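Local coordinates for protein superoxide dismutase (Anaplasma phagocytophilum, PDB 3JS4) that probably destroys toxic superoxide radicals inside the cell, converting them to oxygen and hydrogen peroxide by alternate reduction and oxidation of a bound iron ion, at residues D43-G48 with D102-S107; A183-W188 with D205-H210. All coordinates share one frame; numbering follows the deposited sequence.

Contact 1 of 2, residues D43-G48 with D102-S107; sequences DRHYNG and DFYWQS. With FE (Fe (III) ion), chain E.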
loop_
_atom_site.group_PDB
_atom_site.type_symbol
_atom_site.label_atom_id
_atom_site.label_comp_id
_atom_site.label_asym_id
_atom_site.label_seq_id
_atom_site.Cartn_x
_atom_site.Cartn_y
_atom_site.Cartn_z
ATOM N N ASP A 43 16.279 -2.540 -3.644
ATOM C CA ASP A 43 17.115 -1.347 -3.729
ATOM C C ASP A 43 16.541 -0.343 -4.738
ATOM O O ASP A 43 16.358 0.827 -4.434
ATOM C CB ASP A 43 18.581 -1.723 -4.069
ATOM C CG ASP A 43 19.464 -0.499 -4.279
ATOM O OD1 ASP A 43 19.713 0.248 -3.308
ATOM O OD2 ASP A 43 19.903 -0.271 -5.422
ATOM N N ARG A 44 16.243 -0.818 -5.939
ATOM C CA ARG A 44 15.715 0.044 -6.976
ATOM C C ARG A 44 14.323 0.627 -6.632
ATOM O O ARG A 44 14.067 1.819 -6.860
ATOM C CB ARG A 44 15.738 -0.699 -8.313
ATOM C CG ARG A 44 15.337 0.135 -9.530
ATOM C CD ARG A 44 16.176 1.398 -9.780
ATOM N NE ARG A 44 17.624 1.196 -9.710
ATOM C CZ ARG A 44 18.526 2.073 -10.177
ATOM N NH1 ARG A 44 18.131 3.204 -10.762
ATOM N NH2 ARG A 44 19.826 1.810 -10.087
ATOM N N HIS A 45 13.455 -0.180 -6.027
ATOM C CA HIS A 45 12.104 0.271 -5.704
ATOM C C HIS A 45 12.143 1.310 -4.586
ATOM O O HIS A 45 11.486 2.349 -4.655
ATOM C CB HIS A 45 11.265 -0.940 -5.261
ATOM C CG HIS A 45 9.789 -0.694 -5.272
ATOM N ND1 HIS A 45 8.872 -1.711 -5.094
ATOM C CD2 HIS A 45 9.067 0.437 -5.465
ATOM C CE1 HIS A 45 7.649 -1.207 -5.141
ATOM N NE2 HIS A 45 7.739 0.089 -5.375
ATOM N N TYR A 46 12.949 1.029 -3.559
ATOM C CA TYR A 46 13.025 1.879 -2.366
ATOM C C TYR A 46 13.956 3.083 -2.536
ATOM O O TYR A 46 13.514 4.212 -2.372
ATOM C CB TYR A 46 13.451 1.031 -1.159
ATOM C CG TYR A 46 13.605 1.772 0.163
ATOM C CD1 TYR A 46 12.502 2.360 0.811
ATOM C CD2 TYR A 46 14.846 1.828 0.798
ATOM C CE1 TYR A 46 12.669 3.005 2.072
ATOM C CE2 TYR A 46 15.013 2.472 2.040
ATOM C CZ TYR A 46 13.923 3.061 2.659
ATOM O OH TYR A 46 14.119 3.691 3.874
ATOM N N ASN A 47 15.229 2.840 -2.858
ATOM C CA ASN A 47 16.208 3.931 -3.018
ATOM C C ASN A 47 16.121 4.627 -4.380
ATOM O O ASN A 47 16.739 5.673 -4.584
ATOM C CB ASN A 47 17.648 3.454 -2.744
ATOM C CG ASN A 47 17.833 2.952 -1.328
ATOM O OD1 ASN A 47 17.545 3.657 -0.351
ATOM N ND2 ASN A 47 18.304 1.714 -1.198
ATOM N N GLY A 48 15.372 4.031 -5.300
ATOM C CA GLY A 48 15.122 4.621 -6.619
ATOM C C GLY A 48 13.755 5.305 -6.641
ATOM O O GLY A 48 13.676 6.534 -6.614
ATOM N N ASP A 102 5.098 3.877 1.908
ATOM C CA ASP A 102 5.328 3.679 3.349
ATOM C C ASP A 102 4.388 2.545 3.804
ATOM O O ASP A 102 4.796 1.642 4.544
ATOM C CB ASP A 102 5.031 4.944 4.195
ATOM C CG ASP A 102 6.094 6.053 4.075
ATOM O OD1 ASP A 102 7.220 5.845 3.574
ATOM O OD2 ASP A 102 5.785 7.183 4.522
ATOM N N PHE A 103 3.134 2.598 3.361
ATOM C CA PHE A 103 2.119 1.616 3.757
ATOM C C PHE A 103 2.481 0.231 3.217
ATOM O O PHE A 103 2.299 -0.793 3.901
ATOM C CB PHE A 103 0.746 2.024 3.186
ATOM C CG PHE A 103 -0.431 1.519 3.999
ATOM C CD1 PHE A 103 -0.702 2.052 5.252
ATOM C CD2 PHE A 103 -1.271 0.525 3.500
ATOM C CE1 PHE A 103 -1.782 1.590 6.015
ATOM C CE2 PHE A 103 -2.353 0.067 4.236
ATOM C CZ PHE A 103 -2.622 0.613 5.499
ATOM N N TYR A 104 2.991 0.208 1.981
ATOM C CA TYR A 104 3.365 -1.045 1.321
ATOM C C TYR A 104 4.469 -1.749 2.107
ATOM O O TYR A 104 4.408 -2.970 2.308
ATOM C CB TYR A 104 3.864 -0.713 -0.081
ATOM C CG TYR A 104 4.445 -1.823 -0.918
ATOM C CD1 TYR A 104 3.715 -2.980 -1.207
ATOM C CD2 TYR A 104 5.714 -1.672 -1.503
ATOM C CE1 TYR A 104 4.246 -3.975 -2.032
ATOM C CE2 TYR A 104 6.246 -2.644 -2.336
ATOM C CZ TYR A 104 5.511 -3.786 -2.605
ATOM O OH TYR A 104 6.054 -4.744 -3.406
ATOM N N TRP A 105 5.511 -1.010 2.506
ATOM C CA TRP A 105 6.593 -1.670 3.231
ATOM C C TRP A 105 6.120 -2.261 4.549
ATOM O O TRP A 105 6.602 -3.331 4.954
ATOM C CB TRP A 105 7.820 -0.748 3.457
ATOM C CG TRP A 105 8.336 -0.087 2.188
ATOM C CD1 TRP A 105 8.476 1.258 1.961
ATOM C CD2 TRP A 105 8.774 -0.741 0.990
ATOM N NE1 TRP A 105 8.977 1.475 0.706
ATOM C CE2 TRP A 105 9.183 0.272 0.090
ATOM C CE3 TRP A 105 8.901 -2.094 0.605
ATOM C CZ2 TRP A 105 9.685 -0.013 -1.187
ATOM C CZ3 TRP A 105 9.382 -2.382 -0.667
ATOM C CH2 TRP A 105 9.765 -1.337 -1.555
ATOM N N GLN A 106 5.216 -1.557 5.244
ATOM C CA GLN A 106 4.663 -2.068 6.499
ATOM C C GLN A 106 3.728 -3.273 6.295
ATOM O O GLN A 106 3.481 -4.042 7.239
ATOM C CB GLN A 106 3.908 -0.954 7.244
ATOM C CG GLN A 106 4.727 0.298 7.472
ATOM C CD GLN A 106 3.934 1.390 8.160
ATOM O OE1 GLN A 106 3.425 2.317 7.505
ATOM N NE2 GLN A 106 3.803 1.286 9.484
ATOM N N SER A 107 3.230 -3.422 5.066
ATOM C CA SER A 107 2.297 -4.470 4.677
ATOM C C SER A 107 3.001 -5.805 4.389
ATOM O O SER A 107 2.369 -6.773 3.973
ATOM C CB SER A 107 1.505 -4.011 3.443
ATOM O OG SER A 107 0.611 -2.936 3.791
HETATM FE FE FE E . 6.087 1.338 -6.363
HETATM O O HOH W 1 8.693 -4.389 -4.541
HETATM O O HOH W 2 4.303 2.452 -7.163
#

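Contact 2 of 2, residues A183-W188 with D205-H210; sequences ATMDVW and DVFLEH. With FE (Fe (III) ion), chain E.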
loop_
_atom_site.group_PDB
_atom_site.type_symbol
_atom_site.label_atom_id
_atom_site.label_comp_id
_atom_site.label_asym_id
_atom_site.label_seq_id
_atom_site.Cartn_x
_atom_site.Cartn_y
_atom_site.Cartn_z
ATOM N N ALA A 183 -3.834 -3.055 4.485
ATOM C CA ALA A 183 -2.599 -3.508 3.817
ATOM C C ALA A 183 -2.693 -3.213 2.333
ATOM O O ALA A 183 -3.799 -3.141 1.780
ATOM C CB ALA A 183 -2.371 -5.018 4.042
ATOM N N THR A 184 -1.537 -3.055 1.675
ATOM C CA THR A 184 -1.535 -2.833 0.244
ATOM C C THR A 184 -0.429 -3.652 -0.429
ATOM O O THR A 184 0.588 -3.983 0.182
ATOM C CB THR A 184 -1.410 -1.317 -0.143
ATOM O OG1 THR A 184 -1.680 -1.130 -1.538
ATOM C CG2 THR A 184 -0.013 -0.760 0.153
ATOM N N MET A 185 -0.669 -3.953 -1.695
ATOM C CA MET A 185 0.281 -4.569 -2.597
ATOM C C MET A 185 0.390 -3.683 -3.845
ATOM O O MET A 185 -0.596 -3.478 -4.576
ATOM C CB MET A 185 -0.215 -5.958 -2.992
ATOM C CG MET A 185 0.632 -6.604 -4.088
ATOM S SD MET A 185 0.036 -8.238 -4.591
ATOM C CE MET A 185 -1.530 -7.845 -5.394
ATOM N N ASP A 186 1.578 -3.130 -4.050
ATOM C CA ASP A 186 1.920 -2.332 -5.231
ATOM C C ASP A 186 1.833 -3.211 -6.477
ATOM O O ASP A 186 2.509 -4.255 -6.555
ATOM C CB ASP A 186 3.377 -1.853 -5.044
ATOM C CG ASP A 186 3.810 -0.780 -6.036
ATOM O OD1 ASP A 186 3.077 -0.453 -6.977
ATOM O OD2 ASP A 186 4.938 -0.275 -5.879
ATOM N N VAL A 187 1.014 -2.823 -7.453
ATOM C CA VAL A 187 1.074 -3.490 -8.759
ATOM C C VAL A 187 1.576 -2.624 -9.938
ATOM O O VAL A 187 1.422 -3.021 -11.119
ATOM C CB VAL A 187 -0.239 -4.284 -9.117
ATOM C CG1 VAL A 187 -0.515 -5.378 -8.041
ATOM C CG2 VAL A 187 -1.411 -3.371 -9.314
ATOM N N TRP A 188 2.212 -1.477 -9.633
ATOM C CA TRP A 188 2.988 -0.820 -10.670
ATOM C C TRP A 188 3.994 -1.846 -11.160
ATOM O O TRP A 188 4.563 -2.626 -10.355
ATOM C CB TRP A 188 3.742 0.399 -10.145
ATOM C CG TRP A 188 2.913 1.666 -9.934
ATOM C CD1 TRP A 188 1.863 1.836 -9.059
ATOM C CD2 TRP A 188 3.131 2.936 -10.551
ATOM N NE1 TRP A 188 1.384 3.129 -9.130
ATOM C CE2 TRP A 188 2.158 3.832 -10.022
ATOM C CE3 TRP A 188 4.072 3.420 -11.484
ATOM C CZ2 TRP A 188 2.081 5.177 -10.411
ATOM C CZ3 TRP A 188 3.988 4.771 -11.875
ATOM C CH2 TRP A 188 2.995 5.626 -11.337
ATOM N N ASP A 205 1.168 -14.278 -6.175
ATOM C CA ASP A 205 1.250 -15.556 -5.476
ATOM C C ASP A 205 2.262 -15.498 -4.358
ATOM O O ASP A 205 1.967 -15.903 -3.235
ATOM C CB ASP A 205 1.607 -16.698 -6.423
ATOM C CG ASP A 205 0.498 -17.027 -7.404
ATOM O OD1 ASP A 205 -0.638 -16.521 -7.256
ATOM O OD2 ASP A 205 0.775 -17.817 -8.334
ATOM N N VAL A 206 3.448 -14.978 -4.672
ATOM C CA VAL A 206 4.511 -14.843 -3.705
ATOM C C VAL A 206 4.124 -13.883 -2.565
ATOM O O VAL A 206 4.407 -14.148 -1.386
ATOM C CB VAL A 206 5.805 -14.403 -4.397
ATOM C CG1 VAL A 206 6.794 -13.896 -3.386
ATOM C CG2 VAL A 206 6.395 -15.567 -5.182
ATOM N N PHE A 207 3.467 -12.772 -2.916
ATOM C CA PHE A 207 2.999 -11.829 -1.895
ATOM C C PHE A 207 2.096 -12.503 -0.833
ATOM O O PHE A 207 2.291 -12.350 0.390
ATOM C CB PHE A 207 2.253 -10.660 -2.562
ATOM C CG PHE A 207 1.824 -9.571 -1.592
ATOM C CD1 PHE A 207 2.684 -8.516 -1.287
ATOM C CD2 PHE A 207 0.566 -9.604 -1.000
ATOM C CE1 PHE A 207 2.305 -7.475 -0.398
ATOM C CE2 PHE A 207 0.168 -8.580 -0.090
ATOM C CZ PHE A 207 1.039 -7.515 0.201
ATOM N N LEU A 208 1.104 -13.240 -1.299
ATOM C CA LEU A 208 0.160 -13.901 -0.399
ATOM C C LEU A 208 0.824 -15.049 0.346
ATOM O O LEU A 208 0.465 -15.348 1.494
ATOM C CB LEU A 208 -1.038 -14.431 -1.203
ATOM C CG LEU A 208 -2.008 -13.356 -1.734
ATOM C CD1 LEU A 208 -2.933 -13.960 -2.798
ATOM C CD2 LEU A 208 -2.825 -12.718 -0.588
ATOM N N GLU A 209 1.774 -15.714 -0.317
ATOM C CA GLU A 209 2.370 -16.937 0.235
ATOM C C GLU A 209 3.430 -16.666 1.298
ATOM O O GLU A 209 3.548 -17.442 2.256
ATOM C CB GLU A 209 2.955 -17.821 -0.884
ATOM C CG GLU A 209 1.890 -18.717 -1.539
ATOM C CD GLU A 209 2.299 -19.276 -2.892
ATOM O OE1 GLU A 209 3.513 -19.386 -3.164
ATOM O OE2 GLU A 209 1.404 -19.611 -3.695
ATOM N N HIS A 210 4.192 -15.581 1.115
ATOM C CA HIS A 210 5.392 -15.332 1.919
ATOM C C HIS A 210 5.633 -13.904 2.402
ATOM O O HIS A 210 6.545 -13.696 3.191
ATOM C CB HIS A 210 6.643 -15.853 1.188
ATOM C CG HIS A 210 6.661 -17.343 1.038
ATOM N ND1 HIS A 210 6.833 -18.193 2.110
ATOM C CD2 HIS A 210 6.483 -18.139 -0.047
ATOM C CE1 HIS A 210 6.768 -19.447 1.693
ATOM N NE2 HIS A 210 6.575 -19.443 0.390
HETATM FE FE FE E . 6.087 1.338 -6.363
HETATM O O HOH W 2 4.303 2.452 -7.163
#

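Contact 1 of 2, residues D43-G48 with D102-S107
Trp105 turns the edge of its six-membered ring onto one face of the His45 imidazole, a T-shaped contact in which Trp105 CH2 comes 3.7 Å from His45 ND1 and the two planes stand at 68°. The same indole offers the face of its five-membered ring to Tyr46: the phenol arrives edge first and off-centre, almost perpendicular to it, with Tyr46 CD1 3.6 Å from Trp105 NE1. A broad, flat tryptophan suits this place, because the axes of helix 43-48 and helix 102-106 pass 12.3 Å apart and run roughly antiparallel, a gap that the large rings span. His50, a turn further along helix 39-60, pairs with the indole NE1, while the Tyr46 hydroxyl reaches the carbonyl of Ser26.

Tyr104 completes the aromatic cluster. Its CE2 lies 3.4 Å from His45 CE1, the two rings meeting obliquely. Both side chains leave their helices with CG anti to the main-chain nitrogen (chi1 -164° for His45), which carries them into the space between the helices.

His45 uses both ring nitrogens. NE2 binds the iron at 2.3 Å, and ND1 donates in the plane of the ring to water 1 at 2.7 Å. That water also pairs with the hydroxyl of Tyr104, which has a second partner in Tyr203. Since ND1 carries the proton, NE2 is the nitrogen that presents its lone pair to the metal; the metal bond at one nitrogen and the hydrogen bond at the other, with the indole edge over one face, should together fix the rotation of the imidazole.

Contact 2 of 2, residues A183-W188 with D205-H210
Thr184 reaches Phe207 through its backbone, the carbonyl O lying 3.6 Å from Phe207 CZ, oblique to the ring. Its side chain starts out away from helix 205-210, and the hydroxyl is taken up by the carbonyl of Val151 in the adjacent strand. The Thr184 carbonyl, by contrast, is buried against the aromatic ring and finds no hydrogen-bonding partner.

Met185, next along, makes most of the contact. Its CB sits over the centre of the Phe207 ring, 3.8 Å from the centroid and 13° off the normal, in a CH-pi contact. With chi1 at 172° and chi2 at -179° the chain runs extended across that same face, so the sulfur is brought over the ring too, with Met185 SD 3.7 Å from Phe207 CG: a Met-aromatic contact. Phenylalanine suits this buried place because its flat, apolar ring gives the flexible, polarisable thioether chain a broad face to lie on; the bend at chi3 then turns the methyl end away from the helix.

Asp186 begins the metal-binding end of the segment. Its OD2 binds the iron at 2.0 Å, while OD1 accepts the backbone N-H of Trp188 at 3.0 Å from above the carboxylate plane, forming an Asx turn. OD1 also takes a long, weak bond from water 2, itself an iron ligand. Thus each oxygen of the carboxylate has a task, and the turn restrains the group as the strand ends. Water 2 lies over one face of the Trp188 indole, toward the rim.

Strand 179-186 is an outermost strand of the antiparallel sheet within the chain, hydrogen-bonded to strand 149-156. Helix 200-211 packs against it through Phe207, with Phe138 of helix 131-144 also touching Met185, whereas Thr184 and Asp186 meet Tyr104 of helix 89-106.

Overall arrangement
Contacts 1 and 2, their centres about 12 Å apart, meet at the iron. Contact 1, from the alpha-hairpin domain, supplies His45, and contact 2, from the C-terminal domain, supplies Asp186; His101 and His190 complete the protein ligands, with water 2 as the further ligand. The two donor atoms, His45 NE2 and Asp186 OD2, lie 2.9 Å apart as neighbours in the metal's coordination sphere. The segments also join away from it: Ser107 OG and Thr184 N, 3.0 Å apart, probably form a hydrogen bond, and Tyr104 CE1 packs 3.4 Å from Asp186 N. The metal site therefore straddles the interface between the two domains.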